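Local coordinates for protein dimethyl-sulfide monooxygenase (Hyphomicrobium sulfonivorans, PDB 6AK1) that oxidises dimethyl sulfide to methanethiol and formaldehyde with FMN, NADH and O2, the first step in the breakdown of dimethyl sulfide, at residues N240-F245 and A268-D273; Q297-Y302 and R362-L367. All coordinates share one frame; numbering follows the deposited sequence.

Contact 1. Residues N240-F245 and A268-D273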
loop_
_atom_site.group_PDB
_atom_site.type_symbol
_atom_site.label_atom_id
_atom_site.label_comp_id
_atom_site.label_asym_id
_atom_site.label_seq_id
_atom_site.Cartn_x
_atom_site.Cartn_y
_atom_site.Cartn_z
ATOM N N ASN A 240 -13.550 3.767 -3.452
ATOM C CA ASN A 240 -12.551 3.451 -4.476
ATOM C C ASN A 240 -11.728 2.198 -4.205
ATOM O O ASN A 240 -11.316 1.540 -5.161
ATOM C CB ASN A 240 -11.587 4.629 -4.647
ATOM C CG ASN A 240 -12.266 5.849 -5.200
ATOM O OD1 ASN A 240 -12.550 5.925 -6.397
ATOM N ND2 ASN A 240 -12.550 6.808 -4.333
ATOM N N ALA A 241 -11.487 1.851 -2.941
ATOM C CA ALA A 241 -10.508 0.824 -2.608
ATOM C C ALA A 241 -10.956 -0.549 -3.087
ATOM O O ALA A 241 -12.100 -0.954 -2.868
ATOM C CB ALA A 241 -10.253 0.790 -1.098
ATOM N N GLU A 242 -10.054 -1.262 -3.753
ATOM C CA GLU A 242 -10.213 -2.699 -3.914
ATOM C C GLU A 242 -9.445 -3.486 -2.862
ATOM O O GLU A 242 -9.864 -4.587 -2.502
ATOM C CB GLU A 242 -9.785 -3.127 -5.317
ATOM C CG GLU A 242 -10.529 -2.367 -6.416
ATOM C CD GLU A 242 -10.014 -2.679 -7.818
ATOM O OE1 GLU A 242 -10.561 -3.597 -8.472
ATOM O OE2 GLU A 242 -9.052 -1.999 -8.256
ATOM N N GLY A 243 -8.336 -2.943 -2.364
ATOM C CA GLY A 243 -7.670 -3.445 -1.176
ATOM C C GLY A 243 -7.563 -2.300 -0.186
ATOM O O GLY A 243 -7.191 -1.184 -0.576
ATOM N N MET A 244 -7.923 -2.526 1.076
ATOM C CA MET A 244 -7.849 -1.477 2.082
ATOM C C MET A 244 -6.886 -1.902 3.177
ATOM O O MET A 244 -7.000 -3.008 3.719
ATOM C CB MET A 244 -9.223 -1.154 2.665
ATOM C CG MET A 244 -9.272 0.244 3.266
ATOM S SD MET A 244 -10.900 0.690 3.889
ATOM C CE MET A 244 -11.827 0.718 2.351
ATOM N N PHE A 245 -5.937 -1.021 3.490
ATOM C CA PHE A 245 -4.837 -1.308 4.404
ATOM C C PHE A 245 -5.161 -0.614 5.729
ATOM O O PHE A 245 -5.220 0.618 5.792
ATOM C CB PHE A 245 -3.523 -0.828 3.784
ATOM C CG PHE A 245 -2.305 -1.055 4.629
ATOM C CD1 PHE A 245 -2.273 -2.038 5.623
ATOM C CD2 PHE A 245 -1.172 -0.279 4.433
ATOM C CE1 PHE A 245 -1.125 -2.245 6.399
ATOM C CE2 PHE A 245 -0.024 -0.480 5.202
ATOM C CZ PHE A 245 -0.002 -1.466 6.189
ATOM N N ALA A 268 -21.884 2.686 -0.625
ATOM C CA ALA A 268 -21.367 3.249 -1.866
ATOM C C ALA A 268 -21.804 2.472 -3.100
ATOM O O ALA A 268 -21.320 2.763 -4.194
ATOM C CB ALA A 268 -19.832 3.323 -1.822
ATOM N N GLY A 269 -22.696 1.498 -2.956
ATOM C CA GLY A 269 -23.188 0.756 -4.099
ATOM C C GLY A 269 -22.420 -0.503 -4.439
ATOM O O GLY A 269 -22.613 -1.053 -5.530
ATOM N N ARG A 270 -21.564 -0.981 -3.545
ATOM C CA ARG A 270 -20.719 -2.138 -3.801
ATOM C C ARG A 270 -21.123 -3.279 -2.869
ATOM O O ARG A 270 -22.022 -3.141 -2.035
ATOM C CB ARG A 270 -19.249 -1.748 -3.634
ATOM C CG ARG A 270 -18.882 -0.420 -4.301
ATOM C CD ARG A 270 -17.450 0.031 -3.932
ATOM N NE ARG A 270 -16.405 -0.853 -4.467
ATOM C CZ ARG A 270 -15.133 -0.814 -4.078
ATOM N NH1 ARG A 270 -14.758 0.065 -3.160
ATOM N NH2 ARG A 270 -14.236 -1.650 -4.597
ATOM N N SER A 271 -20.460 -4.420 -3.025
ATOM C CA SER A 271 -20.673 -5.573 -2.159
ATOM C C SER A 271 -19.772 -5.510 -0.931
ATOM O O SER A 271 -18.733 -4.847 -0.924
ATOM C CB SER A 271 -20.394 -6.878 -2.904
ATOM O OG SER A 271 -21.183 -6.967 -4.061
ATOM N N ARG A 272 -20.167 -6.255 0.108
ATOM C CA ARG A 272 -19.338 -6.343 1.303
ATOM C C ARG A 272 -17.991 -6.999 1.005
ATOM O O ARG A 272 -16.997 -6.703 1.680
ATOM C CB ARG A 272 -20.084 -7.103 2.399
ATOM C CG ARG A 272 -21.436 -6.496 2.724
ATOM C CD ARG A 272 -22.100 -7.179 3.920
ATOM N NE ARG A 272 -21.408 -6.915 5.180
ATOM C CZ ARG A 272 -21.533 -5.789 5.876
ATOM N NH1 ARG A 272 -22.318 -4.812 5.436
ATOM N NH2 ARG A 272 -20.871 -5.629 7.011
ATOM N N ASP A 273 -17.930 -7.878 0.004
ATOM C CA ASP A 273 -16.687 -8.540 -0.363
ATOM C C ASP A 273 -15.963 -7.855 -1.523
ATOM O O ASP A 273 -15.030 -8.431 -2.084
ATOM C CB ASP A 273 -16.952 -10.016 -0.690
ATOM C CG ASP A 273 -17.842 -10.207 -1.911
ATOM O OD1 ASP A 273 -18.544 -9.251 -2.302
ATOM O OD2 ASP A 273 -17.843 -11.324 -2.482
#
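Arg270 reaches across to the backbone carbonyl of Ala241 and holds it with two nitrogens. Its CB points toward 240-245. CG lies beside the backbone N of Arg270, and the chain runs extended to CD, then bends about the CG-CD bond (chi3 67°), which swings NE aside. From CB to NE none of the atoms comes close to 240-245; the side chain packs instead on Ile275 and His447. The guanidinium end makes the contact. NH1 donates to Ala241 O at 2.9 Å, and NH2 donates to the same Ala241 O at 2.8 Å. The oxygen lies close to the guanidinium plane, at the edge between the two nitrogens. Seen from the carbonyl, both donors come from one face of its plane. Sharing one acceptor bends both bonds to a similar degree, with an N-H...O angle of 142° at NH1, but the two together limit rotation of the group. NH1 also donates to Ala238 O, near the end of helix 232-240. The CG of Glu242 lies 4.2 Å from Arg270 NH2, while its carboxylate turns elsewhere, to a salt bridge with Arg432 and a bond from Ile224 N. Gly269, with positive phi, is the C-prime residue of the Schellman motif that ends helix 251-267 just before Arg270. The clasp sits at the N-terminal end of the TIM-barrel strands, where helix 232-240 leads into strand 243-246 and helix 251-267 into strand 276-284.

Contact 2. Residues Q297-Y302 and R362-L367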
loop_
_atom_site.group_PDB
_atom_site.type_symbol
_atom_site.label_atom_id
_atom_site.label_comp_id
_atom_site.label_asym_id
_atom_site.label_seq_id
_atom_site.Cartn_x
_atom_site.Cartn_y
_atom_site.Cartn_z
ATOM N N GLN A 297 13.781 -11.224 21.456
ATOM C CA GLN A 297 14.639 -10.501 22.385
ATOM C C GLN A 297 15.973 -10.162 21.739
ATOM O O GLN A 297 16.550 -9.103 22.010
ATOM C CB GLN A 297 14.842 -11.324 23.662
ATOM C CG GLN A 297 13.524 -11.646 24.405
ATOM C CD GLN A 297 12.881 -10.416 25.025
ATOM O OE1 GLN A 297 13.525 -9.373 25.176
ATOM N NE2 GLN A 297 11.601 -10.523 25.361
ATOM N N GLU A 298 16.472 -11.051 20.879
ATOM C CA GLU A 298 17.711 -10.787 20.157
ATOM C C GLU A 298 17.565 -9.562 19.258
ATOM O O GLU A 298 18.424 -8.679 19.244
ATOM C CB GLU A 298 18.102 -12.033 19.349
ATOM C CG GLU A 298 19.538 -12.050 18.855
ATOM C CD GLU A 298 19.841 -13.278 17.998
ATOM O OE1 GLU A 298 20.328 -14.292 18.558
ATOM O OE2 GLU A 298 19.582 -13.227 16.765
ATOM N N TYR A 299 16.459 -9.477 18.522
ATOM C CA TYR A 299 16.182 -8.275 17.747
ATOM C C TYR A 299 16.104 -7.049 18.644
ATOM O O TYR A 299 16.730 -6.016 18.360
ATOM C CB TYR A 299 14.888 -8.455 16.951
ATOM C CG TYR A 299 14.992 -9.537 15.891
ATOM C CD1 TYR A 299 16.225 -10.071 15.532
ATOM C CD2 TYR A 299 13.865 -10.019 15.245
ATOM C CE1 TYR A 299 16.324 -11.066 14.568
ATOM C CE2 TYR A 299 13.958 -11.004 14.279
ATOM C CZ TYR A 299 15.181 -11.525 13.944
ATOM O OH TYR A 299 15.259 -12.523 12.987
ATOM N N LEU A 300 15.359 -7.149 19.755
ATOM C CA LEU A 300 15.204 -5.996 20.635
ATOM C C LEU A 300 16.537 -5.508 21.190
ATOM O O LEU A 300 16.676 -4.320 21.497
ATOM C CB LEU A 300 14.266 -6.322 21.786
ATOM C CG LEU A 300 12.770 -6.290 21.512
ATOM C CD1 LEU A 300 12.001 -6.375 22.840
ATOM C CD2 LEU A 300 12.395 -5.042 20.739
ATOM N N SER A 301 17.534 -6.384 21.325
ATOM C CA SER A 301 18.811 -5.902 21.837
ATOM C C SER A 301 19.481 -4.924 20.881
ATOM O O SER A 301 20.361 -4.174 21.316
ATOM C CB SER A 301 19.755 -7.071 22.151
ATOM O OG SER A 301 20.221 -7.711 20.975
ATOM N N TYR A 302 19.065 -4.888 19.603
ATOM C CA TYR A 302 19.547 -3.898 18.643
ATOM C C TYR A 302 18.661 -2.664 18.553
ATOM O O TYR A 302 18.928 -1.789 17.716
ATOM C CB TYR A 302 19.684 -4.520 17.248
ATOM C CG TYR A 302 20.823 -5.508 17.172
ATOM C CD1 TYR A 302 22.105 -5.080 16.862
ATOM C CD2 TYR A 302 20.622 -6.853 17.452
ATOM C CE1 TYR A 302 23.160 -5.963 16.828
ATOM C CE2 TYR A 302 21.669 -7.753 17.412
ATOM C CZ TYR A 302 22.937 -7.298 17.099
ATOM O OH TYR A 302 23.995 -8.173 17.042
ATOM N N ARG A 362 8.421 -1.267 21.623
ATOM C CA ARG A 362 7.786 -0.827 20.384
ATOM C C ARG A 362 8.788 -0.563 19.260
ATOM O O ARG A 362 8.368 -0.338 18.121
ATOM C CB ARG A 362 6.927 0.420 20.644
ATOM C CG ARG A 362 5.804 0.223 21.695
ATOM C CD ARG A 362 5.014 -1.081 21.488
ATOM N NE ARG A 362 4.528 -1.192 20.120
ATOM C CZ ARG A 362 4.209 -2.334 19.521
ATOM N NH1 ARG A 362 4.316 -3.472 20.186
ATOM N NH2 ARG A 362 3.797 -2.332 18.253
ATOM N N CYS A 363 10.094 -0.621 19.535
ATOM C CA CYS A 363 11.074 -0.550 18.455
ATOM C C CYS A 363 10.886 -1.645 17.413
ATOM O O CYS A 363 11.491 -1.558 16.342
ATOM C CB CYS A 363 12.495 -0.615 19.009
ATOM S SG CYS A 363 13.031 0.930 19.762
ATOM N N ILE A 364 10.091 -2.673 17.707
ATOM C CA ILE A 364 9.602 -3.630 16.715
ATOM C C ILE A 364 8.092 -3.478 16.616
ATOM O O ILE A 364 7.385 -3.585 17.628
ATOM C CB ILE A 364 9.949 -5.079 17.088
ATOM C CG1 ILE A 364 11.458 -5.310 17.029
ATOM C CG2 ILE A 364 9.198 -6.044 16.170
ATOM C CD1 ILE A 364 11.855 -6.685 17.487
ATOM N N GLY A 365 7.595 -3.252 15.408
ATOM C CA GLY A 365 6.169 -3.257 15.143
ATOM C C GLY A 365 5.577 -1.890 14.884
ATOM O O GLY A 365 4.488 -1.801 14.308
ATOM N N GLY A 366 6.261 -0.827 15.288
ATOM C CA GLY A 366 5.771 0.520 15.081
ATOM C C GLY A 366 4.535 0.808 15.906
ATOM O O GLY A 366 4.586 0.835 17.142
ATOM N N LEU A 367 3.416 1.018 15.212
ATOM C CA LEU A 367 2.106 1.189 15.823
ATOM C C LEU A 367 1.183 0.023 15.509
ATOM O O LEU A 367 -0.023 0.118 15.748
ATOM C CB LEU A 367 1.472 2.505 15.362
ATOM C CG LEU A 367 2.131 3.782 15.875
ATOM C CD1 LEU A 367 1.512 5.022 15.210
ATOM C CD2 LEU A 367 1.999 3.847 17.373
#
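Ile364 puts its CD1 methyl between Tyr299 and Leu300, near the C-terminal part of helix 289-300. CD1 lies 3.6 Å from Tyr299 CB, near the plane of the tyrosine ring and at its edge. The same methyl lies 3.7 Å from Leu300 CD2. Ile364 CG1 adds a second touch, 3.8 Å from Leu300 CD2, as the two side chains pass at a slant. Ile364 CG1 stands opposite its own carbonyl carbon (chi1 -67°), and chi2 of 176° extends CD1 toward the helix. The contact across the segments is apolar, and all three residues are buried.

The next shell holds these groups in place. Tyr299 CB points toward 362-367, but its ring leads away and meets His25 edge-to-face. The tyrosine side chain also touches Ala399, Val400 and Ile284. Leu300 also packs on Arg360 and Glu361 of helix 355-362. Ile364 rests on Thr282 of strand 276-284. Ser301 OG donates to Glu298 O, three residues back, at 2.7 Å. On the other segment the guanidinium of Arg362 turns back over its own loop. Ile364 O lies 3.7 Å above one of its faces, and Arg362 NH2 makes a weak bond to Gly366 O, which also bonds to Tyr312 OH. Gly365 and Gly366 both have positive phi and carry the chain round beside this guanidinium. This is helix-to-loop packing beside the C-terminal ends of TIM-barrel strands 276-284 and 393-397: helix 289-300, which follows strand 276-284, meets the loop leading into strand 370-372.

From the N terminus, the chain first passes through barrel strands 6-12, 53-57, 100-106, 130-135 and 223-227, then helix 232-240. Contact 1 then closes a short loop holding strand 243-246 and helix 251-267. Strand 276-284 follows and leads to helix 289-300, where contact 2 opens. Its loop is longer, with 59 residues between the segments, and takes in helices 305-316, 335-344 and 355-362. The two loops lie in series and neither nest nor cross. Strand 276-284 runs between them: Lys276 makes backbone bonds to Glu242 and Met244 of contact 1, and Thr282 touches Ile364 in contact 2. Their centres are 33 Å apart, on opposite sides of the chain's centre.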